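Local coordinates for filamentation induced by cAMP protein Fic (PDB 4RGL) that belongs to the Fic/DOC family and joins a largely helical Fic core to a C-terminal domain related to helix-turn-helix folds, at residues 268-272 with 301-306; 48-52 with 209-215. All coordinates share one frame; numbering follows the deposited sequence.

Overall arrangement
The two contacts lie in different parts of the chain, with centres about 36 Å apart and nearest atoms about 23 Å apart, and they share no helix. Contact 2, residues 48-52 with 209-215, sits almost at the centre of the chain and is mostly buried; it sets helix 42-59 against the loop that leads into helix 214-219. Contact 1, residues 268-272 with 301-306, lies far out in the C-terminal domain, where helices 267-276 and 295-308 meet and only half of the touching residues are buried. Chemistry follows place: contact 1 rests mainly on aliphatic and aromatic side chains, without hydrogen bonds between its segments, whereas contact 2 binds buried polar groups through an arginine, a threonine and a glutamate.

Contact 1 of 2, residues 268-272 with 301-306; sequences QVAAL and NYLNPA
Y302 lays its ring against Q268, and this pairing forms one flank of a nearly perpendicular helix crossing, with axes 8.5 Å apart at closest approach and a crossing angle of -83°. The Q268 CB lies over one face of the ring, 3.8 Å from the Y302 centroid and close to the ring normal, a CH-pi contact. Further along, the Q268 CG reaches the phenol end, 3.5 Å from the Y302 OH. With chi1 -74° CG sits beside the backbone N, opposite the carbonyl carbon, and the bend at chi2 (68°) carries the amide off the ring. A long, flexible glutamine suits this partly exposed place, giving methylenes to the aromatic and keeping its polar head outside the packing.

L272, one turn further on, fills the other flank. Its CD1 packs 3.8 Å from the Y302 CB, and also lies 3.4 Å from the Y302 O. V269 packs against the next turn of helix 295-308: CG2 meets the P305 CB at 3.8 Å, and CG1 the A306 CB at 3.9 Å. Proline, with no N-H to give, fits the kink here, and its ring carbon offers V269 an apolar surface.

Helix 283-290 adds L286 against L272 and L290 against Y302; three helices thus surround a small, partly buried apolar cluster, consistent with the helix-turn-helix clan of this domain.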
ATOM      1  N   GLN A 268     -22.182   6.657  22.183  1.00126.04           N
ATOM      2  CA  GLN A 268     -23.183   6.146  23.121  1.00125.64           C
ATOM      3  C   GLN A 268     -23.651   4.740  22.698  1.00127.06           C
ATOM      4  O   GLN A 268     -23.702   3.829  23.528  1.00126.68           O
ATOM      5  CB  GLN A 268     -24.394   7.113  23.210  1.00127.99           C
ATOM      6  CG  GLN A 268     -24.114   8.410  24.006  1.00140.79           C
ATOM      7  CD  GLN A 268     -23.133   9.337  23.317  1.00156.85           C
ATOM      8  OE1 GLN A 268     -23.064   9.412  22.087  1.00150.36           O
ATOM      9  NE2 GLN A 268     -22.414  10.125  24.105  1.00149.95           N
ATOM     10  N   VAL A 269     -23.953   4.561  21.387  1.00121.72           N
ATOM     11  CA  VAL A 269     -24.436   3.285  20.835  1.00120.60           C
ATOM     12  C   VAL A 269     -23.295   2.228  20.835  1.00121.85           C
ATOM     13  O   VAL A 269     -23.552   1.050  21.092  1.00121.67           O
ATOM     14  CB  VAL A 269     -25.020   3.480  19.406  1.00124.35           C
ATOM     15  CG1 VAL A 269     -25.599   2.170  18.863  1.00124.27           C
ATOM     16  CG2 VAL A 269     -26.077   4.583  19.393  1.00125.26           C
ATOM     17  N   ALA A 270     -22.040   2.662  20.561  1.00116.13           N
ATOM     18  CA  ALA A 270     -20.876   1.761  20.540  1.00114.28           C
ATOM     19  C   ALA A 270     -20.615   1.154  21.927  1.00116.67           C
ATOM     20  O   ALA A 270     -20.280  -0.029  22.029  1.00115.73           O
ATOM     21  CB  ALA A 270     -19.643   2.510  20.059  1.00114.06           C
ATOM     22  N   ALA A 271     -20.797   1.963  22.998  1.00112.82           N
ATOM     23  CA  ALA A 271     -20.588   1.513  24.379  1.00112.68           C
ATOM     24  C   ALA A 271     -21.639   0.462  24.794  1.00116.08           C
ATOM     25  O   ALA A 271     -21.326  -0.441  25.574  1.00115.69           O
ATOM     26  CB  ALA A 271     -20.636   2.700  25.327  1.00114.07           C
ATOM     27  N   LEU A 272     -22.888   0.584  24.266  1.00112.24           N
ATOM     28  CA  LEU A 272     -23.974  -0.357  24.578  1.00112.61           C
ATOM     29  C   LEU A 272     -23.708  -1.736  23.931  1.00116.09           C
ATOM     30  O   LEU A 272     -23.900  -2.767  24.583  1.00116.42           O
ATOM     31  CB  LEU A 272     -25.338   0.213  24.102  1.00113.12           C
ATOM     32  CG  LEU A 272     -26.602  -0.572  24.542  1.00118.71           C
ATOM     33  CD1 LEU A 272     -27.781   0.345  24.700  1.00119.61           C
ATOM     34  CD2 LEU A 272     -26.929  -1.700  23.565  1.00120.69           C
ATOM     35  N   ASN A 301     -30.832   7.945  24.192  1.00112.28           N
ATOM     36  CA  ASN A 301     -29.491   8.092  23.599  1.00110.91           C
ATOM     37  C   ASN A 301     -28.755   6.744  23.462  1.00114.26           C
ATOM     38  O   ASN A 301     -27.720   6.685  22.795  1.00113.08           O
ATOM     39  CB  ASN A 301     -28.629   9.061  24.437  1.00111.40           C
ATOM     40  CG  ASN A 301     -29.208  10.458  24.570  1.00135.73           C
ATOM     41  OD1 ASN A 301     -30.221  10.811  23.947  1.00130.48           O
ATOM     42  ND2 ASN A 301     -28.557  11.293  25.372  1.00127.30           N
ATOM     43  N   TYR A 302     -29.263   5.676  24.106  1.00111.10           N
ATOM     44  CA  TYR A 302     -28.556   4.394  24.100  1.00109.76           C
ATOM     45  C   TYR A 302     -29.452   3.241  23.586  1.00114.36           C
ATOM     46  O   TYR A 302     -29.132   2.629  22.565  1.00113.05           O
ATOM     47  CB  TYR A 302     -28.025   4.060  25.516  1.00110.56           C
ATOM     48  CG  TYR A 302     -26.893   4.960  25.973  1.00111.11           C
ATOM     49  CD1 TYR A 302     -27.147   6.235  26.472  1.00113.69           C
ATOM     50  CD2 TYR A 302     -25.581   4.500  26.004  1.00110.53           C
ATOM     51  CE1 TYR A 302     -26.110   7.068  26.893  1.00113.76           C
ATOM     52  CE2 TYR A 302     -24.538   5.312  26.451  1.00110.83           C
ATOM     53  CZ  TYR A 302     -24.808   6.594  26.900  1.00118.39           C
ATOM     54  OH  TYR A 302     -23.783   7.404  27.323  1.00119.25           O
ATOM     55  N   LEU A 303     -30.545   2.923  24.319  1.00112.51           N
ATOM     56  CA  LEU A 303     -31.361   1.740  24.042  1.00113.21           C
ATOM     57  C   LEU A 303     -32.158   1.878  22.712  1.00118.85           C
ATOM     58  O   LEU A 303     -32.076   0.984  21.868  1.00117.99           O
ATOM     59  CB  LEU A 303     -32.325   1.464  25.211  1.00114.56           C
ATOM     60  CG  LEU A 303     -32.990   0.071  25.222  1.00119.89           C
ATOM     61  CD1 LEU A 303     -31.944  -1.043  25.182  1.00119.02           C
ATOM     62  CD2 LEU A 303     -33.863  -0.097  26.432  1.00123.92           C
ATOM     63  N   ASN A 304     -32.941   2.985  22.542  1.00117.33           N
ATOM     64  CA  ASN A 304     -33.754   3.187  21.322  1.00118.19           C
ATOM     65  C   ASN A 304     -32.859   3.345  20.041  1.00122.53           C
ATOM     66  O   ASN A 304     -33.156   2.717  19.023  1.00122.26           O
ATOM     67  CB  ASN A 304     -34.685   4.402  21.467  1.00118.95           C
ATOM     68  CG  ASN A 304     -35.850   4.174  22.412  1.00138.65           C
ATOM     69  OD1 ASN A 304     -36.316   3.044  22.609  1.00132.06           O
ATOM     70  ND2 ASN A 304     -36.408   5.257  22.934  1.00130.30           N
ATOM     71  N   PRO A 305     -31.746   4.154  20.074  1.00119.30           N
ATOM     72  CA  PRO A 305     -30.912   4.294  18.857  1.00118.41           C
ATOM     73  C   PRO A 305     -30.353   2.947  18.374  1.00122.11           C
ATOM     74  O   PRO A 305     -30.359   2.676  17.171  1.00121.68           O
ATOM     75  CB  PRO A 305     -29.784   5.232  19.305  1.00119.22           C
ATOM     76  CG  PRO A 305     -30.331   5.958  20.468  1.00124.53           C
ATOM     77  CD  PRO A 305     -31.243   5.008  21.170  1.00120.86           C
ATOM     78  N   ALA A 306     -29.886   2.093  19.318  1.00118.57           N
ATOM     79  CA  ALA A 306     -29.363   0.762  18.988  1.00118.06           C
ATOM     80  C   ALA A 306     -30.494  -0.181  18.543  1.00124.50           C
ATOM     81  O   ALA A 306     -30.255  -1.108  17.769  1.00123.70           O
ATOM     82  CB  ALA A 306     -28.635   0.176  20.188  1.00118.23           C
TER

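Contact 2 of 2, residues 48-52 with 209-215; sequences NRIRT and AYLPVET
T52 donates from OG1 to the E214 OE1 at 2.9 Å, reaching the carboxylate from above its plane. This donor probably eases burial of the acid, while the T52 CG2 packs 3.4 Å from the E214 CD. R49, also buried, bends at chi2 (55°) and chi3 to send NH2 to the A209 O at 3.1 Å. The bond is fairly straight at 163° and near the guanidinium plane, although the donor stands above the carbonyl plane. The Y210 ring is almost parallel to this guanidinium (1°), its CE1 3.5 Å from the R49 NH2. E96 holds the R49 NH1 in a salt bridge. N48 packs closely too, its ND2 2.9 Å from the Y210 O.

Looser is the outer end of partly exposed R51. The P212 CG sits over one face of its guanidinium, 3.9 Å from the R51 NH1. R51 makes a long, weak ion pair with E254, and the T215 methyl CG2 packs beside its guanidinium.

P212 centres an inverse gamma turn. Its O accepts from both N and OG1 of T215, the hydroxyl OG1 at 2.8 Å, which ties the turn to T215 of helix 214-219. The whole is a loop-to-helix junction docked on helix 42-59 within the helical core of this Fic protein.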
ATOM      1  N   ASN A  48      -3.437  -0.936   2.941  1.00 61.29           N
ATOM      2  CA  ASN A  48      -2.838  -0.792   1.618  1.00 60.83           C
ATOM      3  C   ASN A  48      -1.325  -0.792   1.703  1.00 64.02           C
ATOM      4  O   ASN A  48      -0.666  -1.494   0.931  1.00 63.95           O
ATOM      5  CB  ASN A  48      -3.324   0.485   0.952  1.00 61.55           C
ATOM      6  CG  ASN A  48      -4.763   0.427   0.520  1.00 77.73           C
ATOM      7  OD1 ASN A  48      -5.368  -0.650   0.425  1.00 69.85           O
ATOM      8  ND2 ASN A  48      -5.311   1.569   0.153  1.00 72.16           N
ATOM      9  N   ARG A  49      -0.760  -0.015   2.660  1.00 59.46           N
ATOM     10  CA  ARG A  49       0.686   0.055   2.863  1.00 57.95           C
ATOM     11  C   ARG A  49       1.258  -1.344   3.170  1.00 60.24           C
ATOM     12  O   ARG A  49       2.259  -1.732   2.578  1.00 59.99           O
ATOM     13  CB  ARG A  49       1.024   1.047   3.994  1.00 57.11           C
ATOM     14  CG  ARG A  49       2.531   1.179   4.305  1.00 63.00           C
ATOM     15  CD  ARG A  49       3.371   1.552   3.075  1.00 62.83           C
ATOM     16  NE  ARG A  49       2.847   2.731   2.368  1.00 62.10           N
ATOM     17  CZ  ARG A  49       3.126   3.988   2.705  1.00 71.87           C
ATOM     18  NH1 ARG A  49       3.845   4.247   3.788  1.00 65.12           N
ATOM     19  NH2 ARG A  49       2.639   4.992   1.997  1.00 61.50           N
ATOM     20  N   ILE A  50       0.566  -2.129   4.038  1.00 55.93           N
ATOM     21  CA  ILE A  50       0.990  -3.490   4.376  1.00 55.40           C
ATOM     22  C   ILE A  50       0.964  -4.380   3.103  1.00 60.50           C
ATOM     23  O   ILE A  50       1.917  -5.128   2.862  1.00 61.06           O
ATOM     24  CB  ILE A  50       0.110  -4.084   5.517  1.00 58.58           C
ATOM     25  CG1 ILE A  50       0.366  -3.332   6.857  1.00 59.07           C
ATOM     26  CG2 ILE A  50       0.359  -5.588   5.677  1.00 60.29           C
ATOM     27  CD1 ILE A  50      -0.526  -3.800   8.064  1.00 63.43           C
ATOM     28  N   ARG A  51      -0.096  -4.233   2.253  1.00 55.89           N
ATOM     29  CA  ARG A  51      -0.203  -4.967   0.982  1.00 55.13           C
ATOM     30  C   ARG A  51       0.961  -4.615   0.048  1.00 59.08           C
ATOM     31  O   ARG A  51       1.553  -5.510  -0.558  1.00 59.20           O
ATOM     32  CB  ARG A  51      -1.542  -4.673   0.289  1.00 53.23           C
ATOM     33  CG  ARG A  51      -2.743  -5.313   0.972  1.00 62.16           C
ATOM     34  CD  ARG A  51      -4.031  -4.982   0.251  1.00 70.15           C
ATOM     35  NE  ARG A  51      -4.045  -5.526  -1.107  1.00 83.28           N
ATOM     36  CZ  ARG A  51      -4.898  -5.141  -2.049  1.00100.56           C
ATOM     37  NH1 ARG A  51      -5.776  -4.174  -1.804  1.00 86.27           N
ATOM     38  NH2 ARG A  51      -4.849  -5.684  -3.257  1.00 91.88           N
ATOM     39  N   THR A  52       1.296  -3.303  -0.060  1.00 54.96           N
ATOM     40  CA  THR A  52       2.429  -2.828  -0.868  1.00 55.03           C
ATOM     41  C   THR A  52       3.751  -3.488  -0.392  1.00 59.01           C
ATOM     42  O   THR A  52       4.499  -4.036  -1.207  1.00 58.85           O
ATOM     43  CB  THR A  52       2.517  -1.286  -0.790  1.00 65.11           C
ATOM     44  OG1 THR A  52       1.424  -0.722  -1.508  1.00 69.31           O
ATOM     45  CG2 THR A  52       3.836  -0.742  -1.339  1.00 61.06           C
ATOM     46  N   ALA A 209       0.396   7.150  -2.825  1.00 67.60           N
ATOM     47  CA  ALA A 209       1.340   6.494  -1.917  1.00 66.75           C
ATOM     48  C   ALA A 209       0.687   5.286  -1.247  1.00 70.28           C
ATOM     49  O   ALA A 209       1.389   4.387  -0.761  1.00 69.06           O
ATOM     50  CB  ALA A 209       1.828   7.478  -0.865  1.00 68.05           C
ATOM     51  N   TYR A 210      -0.665   5.237  -1.268  1.00 67.02           N
ATOM     52  CA  TYR A 210      -1.418   4.146  -0.662  1.00 65.77           C
ATOM     53  C   TYR A 210      -2.119   3.298  -1.747  1.00 68.53           C
ATOM     54  O   TYR A 210      -3.089   2.602  -1.458  1.00 68.26           O
ATOM     55  CB  TYR A 210      -2.435   4.694   0.351  1.00 67.18           C
ATOM     56  CG  TYR A 210      -1.799   5.587   1.395  1.00 69.41           C
ATOM     57  CD1 TYR A 210      -1.092   5.046   2.468  1.00 71.04           C
ATOM     58  CD2 TYR A 210      -1.828   6.973   1.266  1.00 71.05           C
ATOM     59  CE1 TYR A 210      -0.449   5.863   3.398  1.00 72.86           C
ATOM     60  CE2 TYR A 210      -1.199   7.802   2.196  1.00 72.59           C
ATOM     61  CZ  TYR A 210      -0.505   7.242   3.258  1.00 82.07           C
ATOM     62  OH  TYR A 210       0.111   8.056   4.181  1.00 87.25           O
ATOM     63  N   LEU A 211      -1.579   3.320  -2.981  1.00 64.48           N
ATOM     64  CA  LEU A 211      -2.088   2.494  -4.077  1.00 64.26           C
ATOM     65  C   LEU A 211      -1.302   1.160  -4.144  1.00 67.58           C
ATOM     66  O   LEU A 211      -0.102   1.160  -4.450  1.00 66.92           O
ATOM     67  CB  LEU A 211      -1.984   3.263  -5.415  1.00 64.82           C
ATOM     68  CG  LEU A 211      -2.537   2.549  -6.656  1.00 68.75           C
ATOM     69  CD1 LEU A 211      -4.020   2.298  -6.524  1.00 68.63           C
ATOM     70  CD2 LEU A 211      -2.251   3.347  -7.911  1.00 70.85           C
ATOM     71  N   PRO A 212      -1.938   0.015  -3.780  1.00 63.49           N
ATOM     72  CA  PRO A 212      -1.179  -1.249  -3.714  1.00 63.12           C
ATOM     73  C   PRO A 212      -1.019  -1.905  -5.099  1.00 66.94           C
ATOM     74  O   PRO A 212      -1.363  -3.079  -5.272  1.00 66.56           O
ATOM     75  CB  PRO A 212      -2.023  -2.130  -2.763  1.00 64.46           C
ATOM     76  CG  PRO A 212      -3.237  -1.284  -2.386  1.00 68.55           C
ATOM     77  CD  PRO A 212      -3.331  -0.169  -3.352  1.00 64.46           C
ATOM     78  N   VAL A 213      -0.398  -1.173  -6.058  1.00 62.86           N
ATOM     79  CA  VAL A 213      -0.174  -1.672  -7.426  1.00 62.94           C
ATOM     80  C   VAL A 213       0.783  -2.903  -7.410  1.00 65.83           C
ATOM     81  O   VAL A 213       0.760  -3.714  -8.341  1.00 65.10           O
ATOM     82  CB  VAL A 213       0.371  -0.545  -8.360  1.00 67.12           C
ATOM     83  CG1 VAL A 213       1.708  -0.009  -7.861  1.00 65.99           C
ATOM     84  CG2 VAL A 213       0.481  -1.027  -9.806  1.00 67.65           C
ATOM     85  N   GLU A 214       1.561  -3.063  -6.317  1.00 61.90           N
ATOM     86  CA  GLU A 214       2.539  -4.140  -6.191  1.00 60.97           C
ATOM     87  C   GLU A 214       1.850  -5.522  -6.142  1.00 66.97           C
ATOM     88  O   GLU A 214       2.436  -6.510  -6.589  1.00 67.12           O
ATOM     89  CB  GLU A 214       3.411  -3.935  -4.948  1.00 61.54           C
ATOM     90  CG  GLU A 214       4.267  -2.665  -4.992  1.00 69.11           C
ATOM     91  CD  GLU A 214       3.528  -1.365  -4.716  1.00 82.12           C
ATOM     92  OE1 GLU A 214       2.393  -1.424  -4.193  1.00 70.89           O
ATOM     93  OE2 GLU A 214       4.129  -0.287  -4.934  1.00 78.51           O
ATOM     94  N   THR A 215       0.578  -5.578  -5.654  1.00 64.33           N
ATOM     95  CA  THR A 215      -0.201  -6.833  -5.634  1.00 64.57           C
ATOM     96  C   THR A 215      -0.493  -7.303  -7.073  1.00 69.86           C
ATOM     97  O   THR A 215      -0.552  -8.504  -7.325  1.00 69.56           O
ATOM     98  CB  THR A 215      -1.508  -6.652  -4.840  1.00 71.04           C
ATOM     99  OG1 THR A 215      -2.325  -5.675  -5.493  1.00 76.84           O
ATOM    100  CG2 THR A 215      -1.263  -6.252  -3.403  1.00 65.44           C
TER